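Local coordinates for protein methionine gamma-lyase (Trichomonas vaginalis, PDB 1E5E) that belongs to the Cys/Met metabolism family of pyridoxal-phosphate-dependent enzymes and assembles from four copies of its chain, at residues A[113-118]-A[129-134]; A[172-177]-A[199-204]. One frame throughout, in Å; residues are numbered along the deposited sequence.

Overall arrangement
Both contacts fasten a helix to the same mixed seven-stranded sheet, the core of the large domain in this family of pyridoxal-phosphate enzymes. They follow one another in series along the chain: contact 1 (113-118 with 129-134) closes before contact 2 (172-177 with 199-204) opens. Their centres lie about 17 Å apart and their nearest atoms about 7 Å, so they do not touch. Contact 1 packs helix 112-124 on strand 128-132, at one border of the sheet within this chain; contact 2 ties the C-terminal part of helix 166-174 to the approach to strand 202-206, an inner strand. Aromatic stacking serves the first, a polar bond the second.

Contact 1. Residues A[113-118]-A[129-134]; sequences CTHALF and VDFINT
Helix 113-118 runs roughly antiparallel to strand 129-132, at 144° with axes 10.4 Å apart at their closest, and His115 and Phe131 stack between the helix and the strand. The two rings lie almost flat on each other, planes 5° apart and centroids 3.9 Å apart, in an offset stack. Each ring has an atom of the other over its centre: CZ of Phe131 sits over the imidazole, and NE2 of His115 over the phenyl ring. His115 CD2 and Phe131 CE1 lie 3.6 Å apart, as do His115 CE1 and Phe131 CZ. His115 reaches the strand because its CG stands anti to the backbone N (chi1 -166°), which brings the end of the side chain nearer than its root. The opposite face of the Phe131 ring is covered near its rim by CG1 of Val129, two residues back on the same strand, so the phenyl is sandwiched between imidazole and methyl. Phe118 contributes its base more than its ring: its CB lies 4.0 Å from CZ of Phe131, while the ring leads away and presents its edge to Phe131. That ring meets Tyr152 edge-to-face and rests on Leu104 and Ser106 of the neighbouring strand. One turn after His115, the carbonyl O of Phe118 is met by CG2 of Val129 at 3.4 Å, a van der Waals contact; no hydrogen bond crosses between the segments. This is the helix-on-sheet packing of a beta-alpha-beta unit, strand 103-107, helix 112-124 and strand 128-132, in the large-domain sheet of this pyridoxal-phosphate enzyme family.

Contact 2. Residues A[172-177]-A[199-204]; sequences DAHSQE and GVDVVV
OD2 of Asp201 is gripped by two N-H groups, NE2 of His174 across the contact and the backbone N of Val181 on the adjoining strand 180-184. The bond from His174 NE2 to Asp201 OD2 is short, 2.7 Å, and nearly straight, with 160° at the hydrogen. The oxygen lies in the plane of the imidazole and accepts through its syn lone pair, on the side of OD1. Ring and carboxylate are nevertheless turned 66° against each other, so the two flat groups are far from coplanar. The imidazole and the carboxylate meet head-on from their two segments. Both side chains have CG beside the backbone N and anti to the carbonyl carbon, chi1 being -62° in His174; each CB already points at the other segment. A second oxygen borders the same imidazole edge: Gly199 takes a positive phi, and its carbonyl O lies in the ring plane, 3.2 Å from CE1 of His174, a close approach of a polarised C-H. The carboxylate would tend to raise the basicity of the imidazole, an effect the N-H of Val181 on the same oxygen may temper. Nearby, OG of Ser175 donates a hydrogen bond to the carbonyl O of Asp172, 2.7 Å long. The contact lies at the protein surface, where a His-carboxylate hydrogen bond joins the C-terminal part of helix 166-174 to the loop entering strand 202-206, at the N-terminal end of this inner strand of the alpha/beta sheet characteristic of the large domain in this enzyme family.

Contact 1. Residues A[113-118]-A[129-134]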
ATOM      1  N   CYS A 113      16.308   4.327  24.160  1.00 21.65           N
ATOM      2  CA  CYS A 113      15.496   3.138  24.380  1.00 22.43           C
ATOM      3  C   CYS A 113      16.332   1.895  24.520  1.00 21.11           C
ATOM      4  O   CYS A 113      15.946   1.025  25.306  1.00 22.90           O
ATOM      5  CB  CYS A 113      14.364   3.002  23.312  1.00 22.92           C
ATOM      6  SG  CYS A 113      13.607   4.569  22.790  0.50 22.05           S
ATOM      7  N   THR A 114      17.458   1.741  23.843  1.00 19.00           N
ATOM      8  CA  THR A 114      18.275   0.559  24.068  1.00 19.77           C
ATOM      9  C   THR A 114      18.825   0.517  25.502  1.00 20.44           C
ATOM     10  O   THR A 114      18.909  -0.506  26.194  1.00 18.68           O
ATOM     11  CB  THR A 114      19.484   0.544  23.117  1.00 19.28           C
ATOM     12  OG1 THR A 114      19.106   0.876  21.789  1.00 19.33           O
ATOM     13  CG2 THR A 114      20.126  -0.835  23.171  1.00 20.48           C
ATOM     14  N   HIS A 115      19.267   1.708  25.958  1.00 21.04           N
ATOM     15  CA  HIS A 115      19.818   1.842  27.312  1.00 22.77           C
ATOM     16  C   HIS A 115      18.748   1.436  28.335  1.00 21.44           C
ATOM     17  O   HIS A 115      19.059   0.646  29.218  1.00 22.14           O
ATOM     18  CB  HIS A 115      20.243   3.301  27.562  1.00 24.22           C
ATOM     19  CG  HIS A 115      21.118   3.482  28.772  1.00 26.62           C
ATOM     20  ND1 HIS A 115      20.610   3.475  30.086  1.00 27.20           N
ATOM     21  CD2 HIS A 115      22.469   3.701  28.794  1.00 26.16           C
ATOM     22  CE1 HIS A 115      21.668   3.670  30.868  1.00 26.69           C
ATOM     23  NE2 HIS A 115      22.761   3.810  30.142  1.00 27.21           N
ATOM     24  N   ALA A 116      17.508   1.875  28.088  1.00 21.36           N
ATOM     25  CA  ALA A 116      16.417   1.464  28.993  1.00 22.47           C
ATOM     26  C   ALA A 116      16.128  -0.021  28.936  1.00 22.28           C
ATOM     27  O   ALA A 116      15.939  -0.732  29.938  1.00 22.78           O
ATOM     28  CB  ALA A 116      15.143   2.252  28.681  1.00 19.33           C
ATOM     29  N   LEU A 117      16.106  -0.595  27.737  1.00 21.64           N
ATOM     30  CA  LEU A 117      15.895  -2.032  27.546  1.00 21.78           C
ATOM     31  C   LEU A 117      16.907  -2.810  28.429  1.00 23.40           C
ATOM     32  O   LEU A 117      16.599  -3.724  29.199  1.00 23.12           O
ATOM     33  CB  LEU A 117      16.120  -2.427  26.068  1.00 18.85           C
ATOM     34  CG  LEU A 117      16.251  -3.911  25.743  1.00 19.43           C
ATOM     35  CD1 LEU A 117      14.964  -4.696  26.045  1.00 18.47           C
ATOM     36  CD2 LEU A 117      16.657  -4.162  24.282  1.00 17.84           C
ATOM     37  N   PHE A 118      18.166  -2.413  28.266  1.00 22.34           N
ATOM     38  CA  PHE A 118      19.294  -3.016  28.969  1.00 23.31           C
ATOM     39  C   PHE A 118      19.219  -2.772  30.480  1.00 23.74           C
ATOM     40  O   PHE A 118      19.338  -3.698  31.298  1.00 22.21           O
ATOM     41  CB  PHE A 118      20.601  -2.547  28.333  1.00 22.24           C
ATOM     42  CG  PHE A 118      21.076  -2.997  26.975  1.00 21.55           C
ATOM     43  CD1 PHE A 118      20.267  -3.805  26.185  1.00 18.32           C
ATOM     44  CD2 PHE A 118      22.293  -2.598  26.426  1.00 19.36           C
ATOM     45  CE1 PHE A 118      20.699  -4.220  24.948  1.00 19.60           C
ATOM     46  CE2 PHE A 118      22.748  -2.988  25.157  1.00 19.70           C
ATOM     47  CZ  PHE A 118      21.903  -3.813  24.421  1.00 20.05           C
ATOM     48  N   VAL A 129      24.082  -6.585  33.766  1.00 23.39           N
ATOM     49  CA  VAL A 129      24.485  -5.553  32.805  1.00 25.40           C
ATOM     50  C   VAL A 129      25.444  -4.528  33.404  1.00 26.53           C
ATOM     51  O   VAL A 129      25.092  -3.879  34.395  1.00 26.34           O
ATOM     52  CB  VAL A 129      23.240  -4.721  32.357  1.00 25.60           C
ATOM     53  CG1 VAL A 129      23.574  -3.579  31.406  1.00 24.93           C
ATOM     54  CG2 VAL A 129      22.175  -5.582  31.684  1.00 23.79           C
ATOM     55  N   ASP A 130      26.567  -4.233  32.752  1.00 26.92           N
ATOM     56  CA  ASP A 130      27.415  -3.116  33.120  1.00 26.57           C
ATOM     57  C   ASP A 130      27.516  -2.171  31.917  1.00 26.89           C
ATOM     58  O   ASP A 130      27.744  -2.612  30.793  1.00 26.16           O
ATOM     59  CB  ASP A 130      28.858  -3.561  33.451  1.00 28.54           C
ATOM     60  CG  ASP A 130      28.864  -4.374  34.744  1.00 29.44           C
ATOM     61  OD1 ASP A 130      28.427  -3.759  35.721  1.00 30.88           O
ATOM     62  OD2 ASP A 130      29.167  -5.578  34.769  1.00 29.56           O
ATOM     63  N   PHE A 131      27.438  -0.881  32.176  1.00 25.37           N
ATOM     64  CA  PHE A 131      27.573   0.147  31.180  1.00 25.60           C
ATOM     65  C   PHE A 131      28.975   0.741  31.350  1.00 26.20           C
ATOM     66  O   PHE A 131      29.285   1.191  32.459  1.00 25.38           O
ATOM     67  CB  PHE A 131      26.527   1.233  31.388  1.00 25.65           C
ATOM     68  CG  PHE A 131      25.103   0.815  31.101  1.00 26.81           C
ATOM     69  CD1 PHE A 131      24.684   0.619  29.788  1.00 26.51           C
ATOM     70  CD2 PHE A 131      24.186   0.684  32.125  1.00 26.49           C
ATOM     71  CE1 PHE A 131      23.363   0.287  29.518  1.00 26.05           C
ATOM     72  CE2 PHE A 131      22.861   0.353  31.878  1.00 27.57           C
ATOM     73  CZ  PHE A 131      22.462   0.147  30.558  1.00 27.72           C
ATOM     74  N   ILE A 132      29.840   0.578  30.365  1.00 24.93           N
ATOM     75  CA  ILE A 132      31.197   1.115  30.457  1.00 25.63           C
ATOM     76  C   ILE A 132      31.523   2.006  29.276  1.00 24.89           C
ATOM     77  O   ILE A 132      30.681   2.152  28.395  1.00 24.47           O
ATOM     78  CB  ILE A 132      32.211  -0.045  30.460  1.00 25.44           C
ATOM     79  CG1 ILE A 132      32.120  -0.841  29.158  1.00 26.70           C
ATOM     80  CG2 ILE A 132      32.007  -0.957  31.665  1.00 26.69           C
ATOM     81  CD1 ILE A 132      33.266  -1.826  28.957  1.00 25.31           C
ATOM     82  N   ASN A 133      32.707   2.617  29.253  1.00 26.06           N
ATOM     83  CA  ASN A 133      33.138   3.403  28.098  1.00 27.19           C
ATOM     84  C   ASN A 133      33.994   2.432  27.285  1.00 27.73           C
ATOM     85  O   ASN A 133      35.195   2.223  27.568  1.00 27.23           O
ATOM     86  CB  ASN A 133      33.903   4.686  28.408  1.00 29.10           C
ATOM     87  CG  ASN A 133      34.135   5.577  27.194  1.00 29.50           C
ATOM     88  OD1 ASN A 133      34.006   5.091  26.071  1.00 29.44           O
ATOM     89  ND2 ASN A 133      34.434   6.869  27.369  1.00 27.92           N
ATOM     90  N   THR A 134      33.392   1.813  26.246  1.00 26.61           N
ATOM     91  CA  THR A 134      34.189   0.827  25.496  1.00 24.96           C
ATOM     92  C   THR A 134      35.214   1.541  24.628  1.00 26.80           C
ATOM     93  O   THR A 134      36.113   0.891  24.119  1.00 27.05           O
ATOM     94  CB  THR A 134      33.339  -0.075  24.589  1.00 24.70           C
ATOM     95  OG1 THR A 134      32.736   0.812  23.609  1.00 22.43           O
ATOM     96  CG2 THR A 134      32.272  -0.811  25.379  1.00 21.66           C
TER

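Contact 2. Residues A[172-177]-A[199-204]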
ATOM      1  N   ASP A 172      39.611  -7.676  22.637  1.00 26.01           N
ATOM      2  CA  ASP A 172      39.371  -7.834  24.061  1.00 27.56           C
ATOM      3  C   ASP A 172      38.189  -8.753  24.399  1.00 28.03           C
ATOM      4  O   ASP A 172      38.286  -9.606  25.290  1.00 26.73           O
ATOM      5  CB  ASP A 172      39.209  -6.435  24.666  1.00 29.29           C
ATOM      6  CG  ASP A 172      40.535  -5.675  24.641  1.00 32.56           C
ATOM      7  OD1 ASP A 172      41.633  -6.114  24.215  1.00 33.58           O
ATOM      8  OD2 ASP A 172      40.477  -4.496  25.019  1.00 33.94           O
ATOM      9  N   ALA A 173      37.035  -8.596  23.742  1.00 23.31           N
ATOM     10  CA  ALA A 173      35.890  -9.435  24.032  1.00 23.96           C
ATOM     11  C   ALA A 173      36.211 -10.886  23.692  1.00 23.62           C
ATOM     12  O   ALA A 173      35.875 -11.795  24.444  1.00 22.09           O
ATOM     13  CB  ALA A 173      34.680  -9.051  23.147  1.00 21.71           C
ATOM     14  N   HIS A 174      36.840 -11.092  22.532  1.00 23.29           N
ATOM     15  CA  HIS A 174      37.151 -12.439  22.095  1.00 25.43           C
ATOM     16  C   HIS A 174      38.441 -13.003  22.728  1.00 28.66           C
ATOM     17  O   HIS A 174      38.724 -14.188  22.516  1.00 27.26           O
ATOM     18  CB  HIS A 174      37.254 -12.554  20.588  1.00 25.08           C
ATOM     19  CG  HIS A 174      35.998 -12.241  19.825  1.00 26.30           C
ATOM     20  ND1 HIS A 174      36.051 -11.514  18.659  1.00 25.17           N
ATOM     21  CD2 HIS A 174      34.691 -12.549  20.036  1.00 26.54           C
ATOM     22  CE1 HIS A 174      34.821 -11.405  18.161  1.00 25.44           C
ATOM     23  NE2 HIS A 174      33.975 -11.992  18.992  1.00 27.48           N
ATOM     24  N   SER A 175      39.006 -12.301  23.718  1.00 29.49           N
ATOM     25  CA  SER A 175      40.133 -12.909  24.445  1.00 31.09           C
ATOM     26  C   SER A 175      39.567 -13.971  25.376  1.00 31.74           C
ATOM     27  O   SER A 175      40.348 -14.770  25.859  1.00 31.80           O
ATOM     28  CB  SER A 175      40.975 -11.883  25.191  1.00 28.49           C
ATOM     29  OG  SER A 175      40.184 -11.279  26.206  1.00 29.26           O
ATOM     30  N   GLN A 176      38.255 -13.986  25.612  1.00 31.73           N
ATOM     31  CA  GLN A 176      37.648 -15.067  26.400  1.00 31.76           C
ATOM     32  C   GLN A 176      36.732 -15.832  25.439  1.00 32.59           C
ATOM     33  O   GLN A 176      36.208 -15.176  24.531  1.00 29.45           O
ATOM     34  CB  GLN A 176      36.967 -14.480  27.600  1.00 30.89           C
ATOM     35  CG  GLN A 176      35.704 -15.068  28.144  1.00 31.68           C
ATOM     36  CD  GLN A 176      35.240 -14.364  29.410  1.00 32.03           C
ATOM     37  OE1 GLN A 176      36.067 -13.658  30.008  1.00 31.77           O
ATOM     38  NE2 GLN A 176      33.975 -14.490  29.803  1.00 30.27           N
ATOM     39  N   GLU A 177      36.526 -17.143  25.567  1.00 32.06           N
ATOM     40  CA  GLU A 177      35.668 -17.881  24.644  1.00 32.34           C
ATOM     41  C   GLU A 177      34.175 -17.605  24.819  1.00 29.45           C
ATOM     42  O   GLU A 177      33.668 -17.305  25.912  1.00 29.74           O
ATOM     43  CB  GLU A 177      35.888 -19.402  24.793  1.00 34.94           C
ATOM     44  CG  GLU A 177      37.286 -19.922  24.546  1.00 37.84           C
ATOM     45  CD  GLU A 177      37.692 -20.036  23.100  1.00 40.82           C
ATOM     46  OE1 GLU A 177      36.837 -19.945  22.194  1.00 41.76           O
ATOM     47  OE2 GLU A 177      38.896 -20.273  22.812  1.00 43.19           O
ATOM     48  N   GLY A 199      35.802  -7.796  13.142  1.00 21.85           N
ATOM     49  CA  GLY A 199      35.655  -8.931  14.027  1.00 19.65           C
ATOM     50  C   GLY A 199      34.276  -8.967  14.695  1.00 21.30           C
ATOM     51  O   GLY A 199      34.024  -9.813  15.560  1.00 19.41           O
ATOM     52  N   VAL A 200      33.392  -8.010  14.410  1.00 20.44           N
ATOM     53  CA  VAL A 200      32.065  -7.971  15.061  1.00 18.78           C
ATOM     54  C   VAL A 200      31.269  -9.215  14.715  1.00 18.14           C
ATOM     55  O   VAL A 200      31.397  -9.673  13.581  1.00 18.04           O
ATOM     56  CB  VAL A 200      31.316  -6.670  14.724  1.00 19.80           C
ATOM     57  CG1 VAL A 200      29.833  -6.690  15.085  1.00 17.03           C
ATOM     58  CG2 VAL A 200      31.984  -5.502  15.450  1.00 17.61           C
ATOM     59  N   ASP A 201      30.445  -9.797  15.599  1.00 16.55           N
ATOM     60  CA  ASP A 201      29.759 -11.040  15.212  1.00 17.03           C
ATOM     61  C   ASP A 201      28.374 -10.765  14.607  1.00 18.03           C
ATOM     62  O   ASP A 201      27.906 -11.517  13.757  1.00 17.15           O
ATOM     63  CB  ASP A 201      29.608 -11.826  16.540  1.00 16.52           C
ATOM     64  CG  ASP A 201      30.981 -12.206  17.087  1.00 19.05           C
ATOM     65  OD1 ASP A 201      31.648 -12.958  16.341  1.00 18.84           O
ATOM     66  OD2 ASP A 201      31.418 -11.812  18.192  1.00 17.76           O
ATOM     67  N   VAL A 202      27.641  -9.838  15.216  1.00 16.50           N
ATOM     68  CA  VAL A 202      26.279  -9.501  14.876  1.00 17.90           C
ATOM     69  C   VAL A 202      26.169  -7.987  14.662  1.00 18.43           C
ATOM     70  O   VAL A 202      26.714  -7.192  15.428  1.00 18.39           O
ATOM     71  CB  VAL A 202      25.259  -9.861  15.990  1.00 17.52           C
ATOM     72  CG1 VAL A 202      23.840  -9.741  15.463  1.00 16.91           C
ATOM     73  CG2 VAL A 202      25.445 -11.256  16.569  1.00 17.54           C
ATOM     74  N   VAL A 203      25.485  -7.585  13.595  1.00 18.59           N
ATOM     75  CA  VAL A 203      25.285  -6.179  13.267  1.00 17.34           C
ATOM     76  C   VAL A 203      23.790  -5.915  13.237  1.00 16.61           C
ATOM     77  O   VAL A 203      23.026  -6.654  12.590  1.00 15.00           O
ATOM     78  CB  VAL A 203      25.899  -5.803  11.890  1.00 18.34           C
ATOM     79  CG1 VAL A 203      25.598  -4.334  11.533  1.00 16.18           C
ATOM     80  CG2 VAL A 203      27.406  -6.072  11.858  1.00 15.16           C
ATOM     81  N   VAL A 204      23.321  -4.918  13.996  1.00 16.78           N
ATOM     82  CA  VAL A 204      21.890  -4.598  13.959  1.00 15.04           C
ATOM     83  C   VAL A 204      21.711  -3.195  13.381  1.00 17.20           C
ATOM     84  O   VAL A 204      22.670  -2.400  13.352  1.00 15.78           O
ATOM     85  CB  VAL A 204      21.271  -4.678  15.354  1.00 17.50           C
ATOM     86  CG1 VAL A 204      21.366  -6.104  15.919  1.00 15.74           C
ATOM     87  CG2 VAL A 204      21.981  -3.741  16.358  1.00 16.21           C
TER